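Local coordinates for protein formate dehydrogenase (Staphylococcus aureus, PDB 6TTB) that probably catalyses the NAD-dependent oxidation of formate to carbon dioxide, holding the dinucleotide cofactor in a Rossmann-type domain, at residues D88-A93 and P109-A114; M100-I105 and D125-S130. One frame throughout, in Å; residues are numbered along the deposited sequence.

Contact 1. Residues D88-A93 and P109-A114; sequences DVIISA and PNLKLA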
ATOM      1  N   ASP A  88      17.408  30.771 -22.877  1.00 33.64           N
ATOM      2  CA  ASP A  88      16.766  31.866 -22.142  1.00 35.08           C
ATOM      3  C   ASP A  88      16.055  31.304 -20.905  1.00 31.71           C
ATOM      4  O   ASP A  88      15.917  31.978 -19.883  1.00 26.68           O
ATOM      5  CB  ASP A  88      15.704  32.531 -23.002  1.00 37.91           C
ATOM      6  CG  ASP A  88      16.265  33.540 -23.974  1.00 42.65           C
ATOM      7  OD1 ASP A  88      16.654  33.135 -25.120  1.00 37.73           O
ATOM      8  OD2 ASP A  88      16.272  34.706 -23.612  1.00 44.05           O
ATOM      9  N   VAL A  89      15.588  30.064 -21.025  1.00 25.18           N
ATOM     10  CA  VAL A  89      14.768  29.434 -20.005  1.00 23.39           C
ATOM     11  C   VAL A  89      15.038  27.939 -20.053  1.00 25.36           C
ATOM     12  O   VAL A  89      14.990  27.316 -21.130  1.00 35.85           O
ATOM     13  CB  VAL A  89      13.261  29.692 -20.233  1.00 19.83           C
ATOM     14  CG1 VAL A  89      12.437  28.859 -19.275  1.00 17.26           C
ATOM     15  CG2 VAL A  89      12.879  31.173 -20.151  1.00 15.01           C
ATOM     16  N   ILE A  90      15.329  27.362 -18.889  1.00 23.62           N
ATOM     17  CA  ILE A  90      15.498  25.927 -18.824  1.00 22.43           C
ATOM     18  C   ILE A  90      14.272  25.328 -18.111  1.00 26.59           C
ATOM     19  O   ILE A  90      13.632  25.985 -17.243  1.00 21.82           O
ATOM     20  CB  ILE A  90      16.796  25.582 -18.100  1.00 23.47           C
ATOM     21  CG1 ILE A  90      17.052  24.072 -18.070  1.00 21.96           C
ATOM     22  CG2 ILE A  90      16.820  26.209 -16.689  1.00 24.65           C
ATOM     23  CD1 ILE A  90      17.568  23.510 -19.392  1.00 20.90           C
ATOM     24  N   ILE A  91      13.943  24.080 -18.503  1.00 22.41           N
ATOM     25  CA  ILE A  91      12.784  23.422 -17.944  1.00 20.71           C
ATOM     26  C   ILE A  91      13.090  21.951 -17.687  1.00 18.43           C
ATOM     27  O   ILE A  91      13.586  21.259 -18.572  1.00 22.92           O
ATOM     28  CB  ILE A  91      11.571  23.607 -18.867  1.00 18.08           C
ATOM     29  CG1 ILE A  91      11.173  25.097 -18.976  1.00 20.95           C
ATOM     30  CG2 ILE A  91      10.437  22.815 -18.305  1.00 17.59           C
ATOM     31  CD1 ILE A  91      10.051  25.410 -20.025  1.00 15.67           C
ATOM     32  N   SER A  92      12.751  21.471 -16.495  1.00 15.15           N
ATOM     33  CA  SER A  92      12.808  20.031 -16.232  1.00 16.75           C
ATOM     34  C   SER A  92      11.940  19.670 -15.027  1.00 18.69           C
ATOM     35  O   SER A  92      11.459  20.559 -14.328  1.00 19.08           O
ATOM     36  CB  SER A  92      14.219  19.558 -16.003  1.00 13.18           C
ATOM     37  OG  SER A  92      14.663  20.016 -14.750  1.00 10.53           O
ATOM     38  N   ALA A  93      11.781  18.348 -14.792  1.00 18.16           N
ATOM     39  CA  ALA A  93      11.007  17.825 -13.683  1.00 15.61           C
ATOM     40  C   ALA A  93      11.943  17.229 -12.646  1.00 18.15           C
ATOM     41  O   ALA A  93      13.015  16.719 -12.973  1.00 18.91           O
ATOM     42  CB  ALA A  93      10.074  16.793 -14.202  1.00 13.24           C
ATOM     43  N   PRO A 109      24.783  32.982 -19.882  1.00 27.26           N
ATOM     44  CA  PRO A 109      24.527  34.400 -19.802  1.00 25.75           C
ATOM     45  C   PRO A 109      23.174  34.811 -20.338  1.00 26.91           C
ATOM     46  O   PRO A 109      22.847  36.001 -20.390  1.00 30.44           O
ATOM     47  CB  PRO A 109      25.633  34.956 -20.745  1.00 33.09           C
ATOM     48  CG  PRO A 109      25.872  33.869 -21.767  1.00 25.09           C
ATOM     49  CD  PRO A 109      25.785  32.641 -20.904  1.00 29.73           C
ATOM     50  N   ASN A 110      22.383  33.862 -20.809  1.00 28.78           N
ATOM     51  CA  ASN A 110      21.105  34.327 -21.345  1.00 35.37           C
ATOM     52  C   ASN A 110      19.938  33.939 -20.437  1.00 32.02           C
ATOM     53  O   ASN A 110      18.796  34.324 -20.671  1.00 39.54           O
ATOM     54  CB  ASN A 110      20.944  33.959 -22.814  1.00 38.95           C
ATOM     55  CG  ASN A 110      21.881  34.774 -23.661  1.00 40.41           C
ATOM     56  OD1 ASN A 110      21.483  35.803 -24.213  1.00 30.60           O
ATOM     57  ND2 ASN A 110      23.156  34.411 -23.631  1.00 50.32           N
ATOM     58  N   LEU A 111      20.254  33.197 -19.401  1.00 25.03           N
ATOM     59  CA  LEU A 111      19.254  32.380 -18.761  1.00 23.20           C
ATOM     60  C   LEU A 111      18.563  33.217 -17.672  1.00 21.60           C
ATOM     61  O   LEU A 111      19.184  33.964 -16.947  1.00 20.81           O
ATOM     62  CB  LEU A 111      19.988  31.186 -18.176  1.00 20.79           C
ATOM     63  CG  LEU A 111      19.235  30.443 -17.098  1.00 19.25           C
ATOM     64  CD1 LEU A 111      18.093  29.661 -17.711  1.00 23.44           C
ATOM     65  CD2 LEU A 111      20.173  29.535 -16.360  1.00 17.87           C
ATOM     66  N   LYS A 112      17.268  33.135 -17.610  1.00 21.41           N
ATOM     67  CA  LYS A 112      16.547  34.117 -16.858  1.00 20.09           C
ATOM     68  C   LYS A 112      15.579  33.373 -15.971  1.00 20.00           C
ATOM     69  O   LYS A 112      15.267  33.829 -14.859  1.00 18.88           O
ATOM     70  CB  LYS A 112      15.865  35.089 -17.821  1.00 24.78           C
ATOM     71  CG  LYS A 112      16.801  35.964 -18.672  1.00 24.33           C
ATOM     72  CD  LYS A 112      16.018  36.926 -19.610  1.00 24.31           C
ATOM     73  CE  LYS A 112      15.738  36.394 -21.025  1.00 20.93           C
ATOM     74  NZ  LYS A 112      16.978  36.388 -21.851  1.00 17.40           N
ATOM     75  N   LEU A 113      15.202  32.154 -16.422  1.00 19.08           N
ATOM     76  CA  LEU A 113      14.101  31.430 -15.773  1.00 20.23           C
ATOM     77  C   LEU A 113      14.353  29.928 -15.810  1.00 21.34           C
ATOM     78  O   LEU A 113      14.547  29.308 -16.876  1.00 19.28           O
ATOM     79  CB  LEU A 113      12.747  31.817 -16.398  1.00 14.87           C
ATOM     80  CG  LEU A 113      11.504  31.362 -15.619  1.00 15.43           C
ATOM     81  CD1 LEU A 113      11.603  31.632 -14.142  1.00 11.81           C
ATOM     82  CD2 LEU A 113      10.160  31.919 -16.215  1.00 14.83           C
ATOM     83  N   ALA A 114      14.409  29.363 -14.615  1.00 22.20           N
ATOM     84  CA  ALA A 114      14.484  27.921 -14.483  1.00 21.15           C
ATOM     85  C   ALA A 114      13.155  27.406 -13.947  1.00 20.88           C
ATOM     86  O   ALA A 114      12.794  27.636 -12.790  1.00 18.33           O
ATOM     87  CB  ALA A 114      15.623  27.555 -13.572  1.00 20.61           C
TER
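V89 pairs with L113 (CA atoms 4.7 Å apart) and I90 with A114 as parallel bridges, joining strand 89-92 to the start of strand 113-116. With helix 102-106 the two strands form a beta-alpha-beta unit in a five-stranded parallel sheet of flavodoxin-like strand order, 2-1-3-4-5. I90 N donates to L113 O at 2.9 Å, whereas D88 O is taken by K112 N (2.9 Å) rather than L113 N, so the regular parallel pattern begins only at V89-L113.

Side chains divide between the two faces. On the face carrying V89 and L113 the pair lies side by side, V89 CG2 being 3.8 Å from L113 CB, and F347 of helix 330-348 covers both. On the other face the CG2 branch of I90, lodged between its own backbone N and carbonyl carbon, meets A114 CB at 3.6 Å, while L111 CD1 touches the same methyl from the preceding loop.

At the end of the sheet where these strands begin, a salt bridge joins D88 OD2 and K112 NZ, 2.5 Å apart. D88 OD1 is already bonded to K34 N, so that each carboxylate oxygen has a partner. K112 bends at chi3 (-93°) and chi4 to bring its ammonium back past the loop, where NZ also donates to N110 O in the carbonyl plane. It meets D88 OD2 on the anti side, 25° out of the carboxylate plane.

Contact 2. Residues M100-I105 and D125-S130; sequences MTRERI and DLAAAS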
ATOM      1  N   MET A 100      21.196  22.402 -12.574  1.00 36.00           N
ATOM      2  CA  MET A 100      21.730  23.725 -12.819  1.00 28.00           C
ATOM      3  C   MET A 100      22.732  24.085 -11.714  1.00 31.79           C
ATOM      4  O   MET A 100      22.406  24.776 -10.763  1.00 43.73           O
ATOM      5  CB  MET A 100      20.604  24.731 -12.898  1.00 22.98           C
ATOM      6  CG  MET A 100      19.768  24.563 -14.189  1.00 24.71           C
ATOM      7  SD  MET A 100      20.741  24.374 -15.797  1.00 33.52           S
ATOM      8  CE  MET A 100      21.644  25.916 -15.837  1.00 22.72           C
ATOM      9  N   THR A 101      23.947  23.539 -11.840  1.00 25.52           N
ATOM     10  CA  THR A 101      25.049  23.824 -10.951  1.00 23.67           C
ATOM     11  C   THR A 101      25.537  25.260 -11.195  1.00 26.79           C
ATOM     12  O   THR A 101      25.225  25.889 -12.199  1.00 20.99           O
ATOM     13  CB  THR A 101      26.184  22.826 -11.192  1.00 21.35           C
ATOM     14  OG1 THR A 101      26.624  23.011 -12.543  1.00 31.53           O
ATOM     15  CG2 THR A 101      25.786  21.383 -10.981  1.00 16.77           C
ATOM     16  N   ARG A 102      26.291  25.795 -10.246  1.00 29.84           N
ATOM     17  CA  ARG A 102      26.963  27.048 -10.485  1.00 26.80           C
ATOM     18  C   ARG A 102      27.729  26.938 -11.783  1.00 23.67           C
ATOM     19  O   ARG A 102      27.680  27.829 -12.587  1.00 25.53           O
ATOM     20  CB  ARG A 102      27.974  27.297  -9.376  1.00 29.99           C
ATOM     21  CG  ARG A 102      28.578  28.687  -9.379  1.00 28.77           C
ATOM     22  CD  ARG A 102      29.353  28.659  -8.095  1.00 28.68           C
ATOM     23  NE  ARG A 102      28.516  29.040  -6.964  1.00 32.39           N
ATOM     24  CZ  ARG A 102      28.106  30.287  -6.744  1.00 27.81           C
ATOM     25  NH1 ARG A 102      27.430  30.604  -5.643  1.00 23.83           N
ATOM     26  NH2 ARG A 102      28.447  31.227  -7.604  1.00 31.46           N
ATOM     27  N   GLU A 103      28.471  25.840 -11.950  1.00 30.10           N
ATOM     28  CA  GLU A 103      29.328  25.652 -13.118  1.00 27.96           C
ATOM     29  C   GLU A 103      28.497  25.969 -14.347  1.00 31.21           C
ATOM     30  O   GLU A 103      28.801  26.912 -15.063  1.00 36.41           O
ATOM     31  CB  GLU A 103      29.966  24.249 -13.151  1.00 23.95           C
ATOM     32  N   ARG A 104      27.333  25.303 -14.472  1.00 31.86           N
ATOM     33  CA  ARG A 104      26.496  25.456 -15.659  1.00 27.66           C
ATOM     34  C   ARG A 104      25.865  26.862 -15.756  1.00 24.50           C
ATOM     35  O   ARG A 104      25.619  27.350 -16.840  1.00 27.71           O
ATOM     36  CB  ARG A 104      25.429  24.374 -15.687  1.00 23.65           C
ATOM     37  CG  ARG A 104      25.581  23.358 -16.796  1.00 22.10           C
ATOM     38  CD  ARG A 104      24.840  22.182 -16.225  1.00 27.19           C
ATOM     39  NE  ARG A 104      24.676  21.091 -17.148  1.00 39.27           N
ATOM     40  CZ  ARG A 104      25.118  19.862 -16.913  1.00 36.98           C
ATOM     41  NH1 ARG A 104      25.754  19.625 -15.788  1.00 25.99           N
ATOM     42  NH2 ARG A 104      24.983  18.903 -17.829  1.00 39.54           N
ATOM     43  N   ILE A 105      25.565  27.492 -14.622  1.00 24.78           N
ATOM     44  CA  ILE A 105      24.827  28.744 -14.621  1.00 24.35           C
ATOM     45  C   ILE A 105      25.709  29.837 -15.196  1.00 26.02           C
ATOM     46  O   ILE A 105      25.242  30.651 -15.999  1.00 26.87           O
ATOM     47  CB  ILE A 105      24.376  29.110 -13.199  1.00 27.19           C
ATOM     48  CG1 ILE A 105      23.000  28.501 -12.863  1.00 22.28           C
ATOM     49  CG2 ILE A 105      24.401  30.640 -13.004  1.00 27.04           C
ATOM     50  CD1 ILE A 105      22.706  28.490 -11.378  1.00 22.53           C
ATOM     51  N   ASP A 125      21.142  25.172  -8.248  1.00 26.20           N
ATOM     52  CA  ASP A 125      21.945  25.917  -7.302  1.00 24.84           C
ATOM     53  C   ASP A 125      21.287  27.267  -7.013  1.00 27.35           C
ATOM     54  O   ASP A 125      21.562  28.233  -7.718  1.00 27.23           O
ATOM     55  CB  ASP A 125      23.308  26.209  -7.899  1.00 28.89           C
ATOM     56  CG  ASP A 125      24.310  26.617  -6.841  1.00 33.73           C
ATOM     57  OD1 ASP A 125      24.250  27.835  -6.334  1.00 27.94           O
ATOM     58  OD2 ASP A 125      25.119  25.759  -6.522  1.00 31.59           O
ATOM     59  N   LEU A 126      20.434  27.339  -5.965  1.00 25.61           N
ATOM     60  CA  LEU A 126      19.653  28.545  -5.711  1.00 28.60           C
ATOM     61  C   LEU A 126      20.563  29.741  -5.454  1.00 28.00           C
ATOM     62  O   LEU A 126      20.390  30.775  -6.067  1.00 32.45           O
ATOM     63  CB  LEU A 126      18.666  28.292  -4.569  1.00 25.93           C
ATOM     64  CG  LEU A 126      17.732  27.105  -4.834  1.00 23.25           C
ATOM     65  CD1 LEU A 126      16.766  26.927  -3.671  1.00 21.60           C
ATOM     66  CD2 LEU A 126      16.967  27.306  -6.141  1.00 18.66           C
ATOM     67  N   ALA A 127      21.553  29.557  -4.570  1.00 31.78           N
ATOM     68  CA  ALA A 127      22.561  30.559  -4.268  1.00 25.07           C
ATOM     69  C   ALA A 127      23.040  31.230  -5.565  1.00 25.70           C
ATOM     70  O   ALA A 127      22.728  32.393  -5.738  1.00 24.86           O
ATOM     71  CB  ALA A 127      23.699  29.908  -3.488  1.00 28.69           C
ATOM     72  N   ALA A 128      23.650  30.449  -6.530  1.00 22.74           N
ATOM     73  CA  ALA A 128      24.133  31.000  -7.821  1.00 23.15           C
ATOM     74  C   ALA A 128      23.007  31.586  -8.670  1.00 24.58           C
ATOM     75  O   ALA A 128      23.137  32.667  -9.190  1.00 28.16           O
ATOM     76  CB  ALA A 128      24.913  30.003  -8.630  1.00 23.66           C
ATOM     77  N   ALA A 129      21.939  30.832  -8.880  1.00 26.64           N
ATOM     78  CA  ALA A 129      20.755  31.371  -9.551  1.00 31.14           C
ATOM     79  C   ALA A 129      20.399  32.749  -8.982  1.00 28.94           C
ATOM     80  O   ALA A 129      20.201  33.704  -9.732  1.00 28.32           O
ATOM     81  CB  ALA A 129      19.581  30.394  -9.495  1.00 28.66           C
ATOM     82  N   SER A 130      20.369  32.861  -7.653  1.00 25.82           N
ATOM     83  CA  SER A 130      20.163  34.163  -7.036  1.00 30.24           C
ATOM     84  C   SER A 130      21.188  35.226  -7.503  1.00 30.46           C
ATOM     85  O   SER A 130      20.816  36.353  -7.841  1.00 32.56           O
ATOM     86  CB  SER A 130      20.116  34.078  -5.603  1.00 23.59           C
ATOM     87  OG  SER A 130      19.570  35.290  -5.161  1.00 30.59           O
TER
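D125 N donates to M100 O at 2.8 Å and 172°, a nearly straight bond joining the residues that lead into helices 102-106 and 126-131. Both helices begin with a side-chain N-cap, and in each the capping oxygen takes the backbone N-H three residues on.

In the first helix T101 OG1 accepts from R104 N at 3.1 Å. In the second, D125 OD1 accepts from A128 N at 2.7 Å, met nearly along its C-O axis; CG stands anti to the backbone N (chi1 -163°), which turns the carboxylate back over the first turn. Two of the N-H groups at the helix starts are thus satisfied by side chains, and the next ones return to backbone carbonyls, I105 N to T101 O and A129 N to D125 O; A128 O is hydrogen-bonded to H132 ND1. The N-terminal end of helix 126-131, with A128 N-H directed at the carboxylate, would be expected to favour a charged D125, and nearby R102 to add a weaker influence.

R102 extends across to the second helix and lays one guanidinium face on A128 CB, which sits 3.7 Å above the plane, over its centre. Its nearest acid within the contact, D125 OD1, lies 4.3 Å from NH1 and well out of that plane, so the attraction is of charge alone and no N-H points at the oxygen. The polar end is held instead by E131, through a salt bridge at NH2, with E106 as a weak, long ion pair.

Alongside these polar groups the helices meet through apolar atoms. I105 points toward helix 126-131, and its CD1 methyl is 3.8 Å from A128 CB and 4.1 Å from A129 CB.

In the fold
Contacts 1 and 2 have centres 11 Å apart, and their segments alternate along the chain: strand 89-92, helix 102-106, strand 113-116, helix 126-131. Contact 1 joins the two strands, and contact 2 the helices that follow each of them. M100 connects the two directly, its CE lying 3.9 Å from L111 CD2 and its CG 4.2 Å from I90 CG2, so the face carrying I90 and A114 is packed against the entry to helix 102-106. Both contacts belong to the five-stranded sheet region. NAD is bound in the structure, and the turn from strand 190-194 of the seven-stranded sheet into helix 198-207 holds G195, G197 and G200, consistent with a GxGxxG motif.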